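Local coordinates for protection of telomeres protein 1 (Schizosaccharomyces pombe, PDB 7CUI), which binds single-stranded telomeric DNA to protect the 3' overhang and regulates telomerase, the present chain being its C-terminal portion, at residues H51-Q56 and F164-K169. Numbering follows the deposited sequence.
Sequences HRLRVQ and FDIYVK
The Asp-165 carboxylate meets two guanidinium groups on their faces: its OD2 lies 3.5 Å from Arg-52 NH2 and its OD1 3.5 Å from Arg-54 NE. Both oxygens stand well out of the guanidinium planes, that of Arg-54 lying 85° to the carboxylate, so these salt bridges rest on charge, not directed N-H bonds. Tyr-167 CE1 comes to the edge of the Arg-52 group and lies 3.7 Å from Arg-52 CD. Beyond this face of Arg-52, Arg-54, Asp-165 and Tyr-167, the other carries His-51, Leu-53, Val-55, Phe-164, Ile-166 and Val-168. There Val-55 CG1 sits over one Phe-164 ring face, 4.2 Å from its centroid and 24° off the normal (CH-pi); Val-168 CG2 meets the His-51 ring edge, and Leu-53 CB packs 3.6 Å from Ile-166 CG2. Replacing Arg-52 by an alanine is likely to leave Asp-165 with Arg-54 alone of the two arginines and remove the CG and CD packed beside Tyr-167 CE1. Six backbone hydrogen bonds (Ile-166 N to Leu-53 O, 2.8 Å) join His-51/Val-168, Leu-53/Ile-166 and Val-55/Phe-164. Strand order suggests an OB-fold barrel, its first and fourth strands paired here; helix 34-38 packs on Leu-53 and Val-55, while Ile-166 and Val-168 reach strands 93-99 and 190-198.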
# COMPACT_ATOMS: atom_id res chain seq x y z
N HIS A 51 9.19 10.42 -1.37
CA HIS A 51 10.32 9.63 -0.89
C HIS A 51 10.45 8.32 -1.67
O HIS A 51 9.54 7.90 -2.37
CB HIS A 51 10.20 9.30 0.60
CG HIS A 51 9.73 10.41 1.47
ND1 HIS A 51 10.60 11.36 2.00
CD2 HIS A 51 8.51 10.72 1.94
CE1 HIS A 51 9.92 12.21 2.74
NE2 HIS A 51 8.63 11.84 2.72
N ARG A 52 11.60 7.66 -1.48
CA ARG A 52 11.92 6.37 -2.09
C ARG A 52 12.44 5.44 -1.00
O ARG A 52 13.29 5.84 -0.21
CB ARG A 52 13.01 6.56 -3.15
CG ARG A 52 13.21 5.37 -4.07
CD ARG A 52 14.18 5.75 -5.17
NE ARG A 52 15.40 4.97 -5.12
CZ ARG A 52 15.66 3.95 -5.93
NH1 ARG A 52 14.78 3.59 -6.85
NH2 ARG A 52 16.80 3.29 -5.81
N LEU A 53 11.93 4.21 -0.97
CA LEU A 53 12.29 3.28 0.10
C LEU A 53 12.59 1.90 -0.48
O LEU A 53 12.01 1.51 -1.49
CB LEU A 53 11.14 3.19 1.11
CG LEU A 53 10.60 4.51 1.64
CD1 LEU A 53 9.32 4.87 0.92
CD2 LEU A 53 10.34 4.42 3.13
N ARG A 54 13.50 1.18 0.18
CA ARG A 54 13.73 -0.23 -0.09
C ARG A 54 13.11 -1.02 1.06
O ARG A 54 13.51 -0.86 2.21
CB ARG A 54 15.23 -0.53 -0.23
CG ARG A 54 15.51 -1.89 -0.85
CD ARG A 54 16.97 -2.13 -1.17
NE ARG A 54 17.56 -1.04 -1.94
CZ ARG A 54 18.02 -1.15 -3.18
NH1 ARG A 54 17.99 -2.31 -3.81
NH2 ARG A 54 18.53 -0.09 -3.78
N VAL A 55 12.12 -1.86 0.72
CA VAL A 55 11.10 -2.20 1.70
C VAL A 55 10.65 -3.65 1.56
O VAL A 55 10.92 -4.32 0.56
CB VAL A 55 9.94 -1.18 1.59
CG1 VAL A 55 8.71 -1.72 0.87
CG2 VAL A 55 9.59 -0.57 2.93
N GLN A 56 9.96 -4.13 2.61
CA GLN A 56 9.42 -5.47 2.74
C GLN A 56 7.99 -5.31 3.25
O GLN A 56 7.74 -4.47 4.11
CB GLN A 56 10.20 -6.19 3.83
CG GLN A 56 10.65 -7.59 3.48
CD GLN A 56 11.41 -8.23 4.62
OE1 GLN A 56 11.70 -7.60 5.64
NE2 GLN A 56 11.75 -9.50 4.44
N PHE A 164 11.76 -4.80 -2.31
CA PHE A 164 11.53 -4.01 -3.51
C PHE A 164 11.61 -2.52 -3.17
O PHE A 164 11.44 -2.14 -2.01
CB PHE A 164 10.20 -4.38 -4.18
CG PHE A 164 8.97 -4.19 -3.32
CD1 PHE A 164 8.54 -5.19 -2.46
CD2 PHE A 164 8.26 -3.00 -3.35
CE1 PHE A 164 7.42 -5.01 -1.66
CE2 PHE A 164 7.14 -2.82 -2.56
CZ PHE A 164 6.71 -3.83 -1.71
N ASP A 165 11.90 -1.71 -4.19
CA ASP A 165 11.88 -0.26 -4.05
C ASP A 165 10.45 0.23 -4.23
O ASP A 165 9.71 -0.31 -5.05
CB ASP A 165 12.87 0.41 -5.00
CG ASP A 165 14.33 0.21 -4.62
OD1 ASP A 165 14.60 0.04 -3.41
OD2 ASP A 165 15.18 0.23 -5.53
N ILE A 166 10.07 1.24 -3.44
CA ILE A 166 8.72 1.78 -3.45
C ILE A 166 8.82 3.31 -3.41
O ILE A 166 9.65 3.85 -2.70
CB ILE A 166 7.91 1.23 -2.25
CG1 ILE A 166 6.43 1.61 -2.29
CG2 ILE A 166 8.55 1.63 -0.93
CD1 ILE A 166 5.71 1.15 -3.52
N TYR A 167 7.97 3.98 -4.21
CA TYR A 167 7.83 5.43 -4.10
C TYR A 167 6.57 5.74 -3.31
O TYR A 167 5.53 5.13 -3.54
CB TYR A 167 7.68 6.09 -5.47
CG TYR A 167 8.77 5.85 -6.48
CD1 TYR A 167 10.05 5.49 -6.10
CD2 TYR A 167 8.52 6.02 -7.83
CE1 TYR A 167 11.05 5.27 -7.03
CE2 TYR A 167 9.51 5.82 -8.78
CZ TYR A 167 10.78 5.44 -8.38
OH TYR A 167 11.76 5.23 -9.31
N VAL A 168 6.67 6.71 -2.39
CA VAL A 168 5.51 7.14 -1.63
C VAL A 168 5.37 8.66 -1.75
O VAL A 168 6.37 9.38 -1.76
CB VAL A 168 5.56 6.69 -0.15
CG1 VAL A 168 5.66 5.18 -0.02
CG2 VAL A 168 6.66 7.38 0.64
N LYS A 169 4.12 9.12 -1.85
CA LYS A 169 3.82 10.54 -1.76
C LYS A 169 3.15 10.81 -0.42
O LYS A 169 2.14 10.20 -0.08
CB LYS A 169 3.02 11.03 -2.97
CG LYS A 169 1.80 10.20 -3.37
CD LYS A 169 1.28 10.57 -4.75
CE LYS A 169 0.32 9.55 -5.30
NZ LYS A 169 -0.09 9.87 -6.69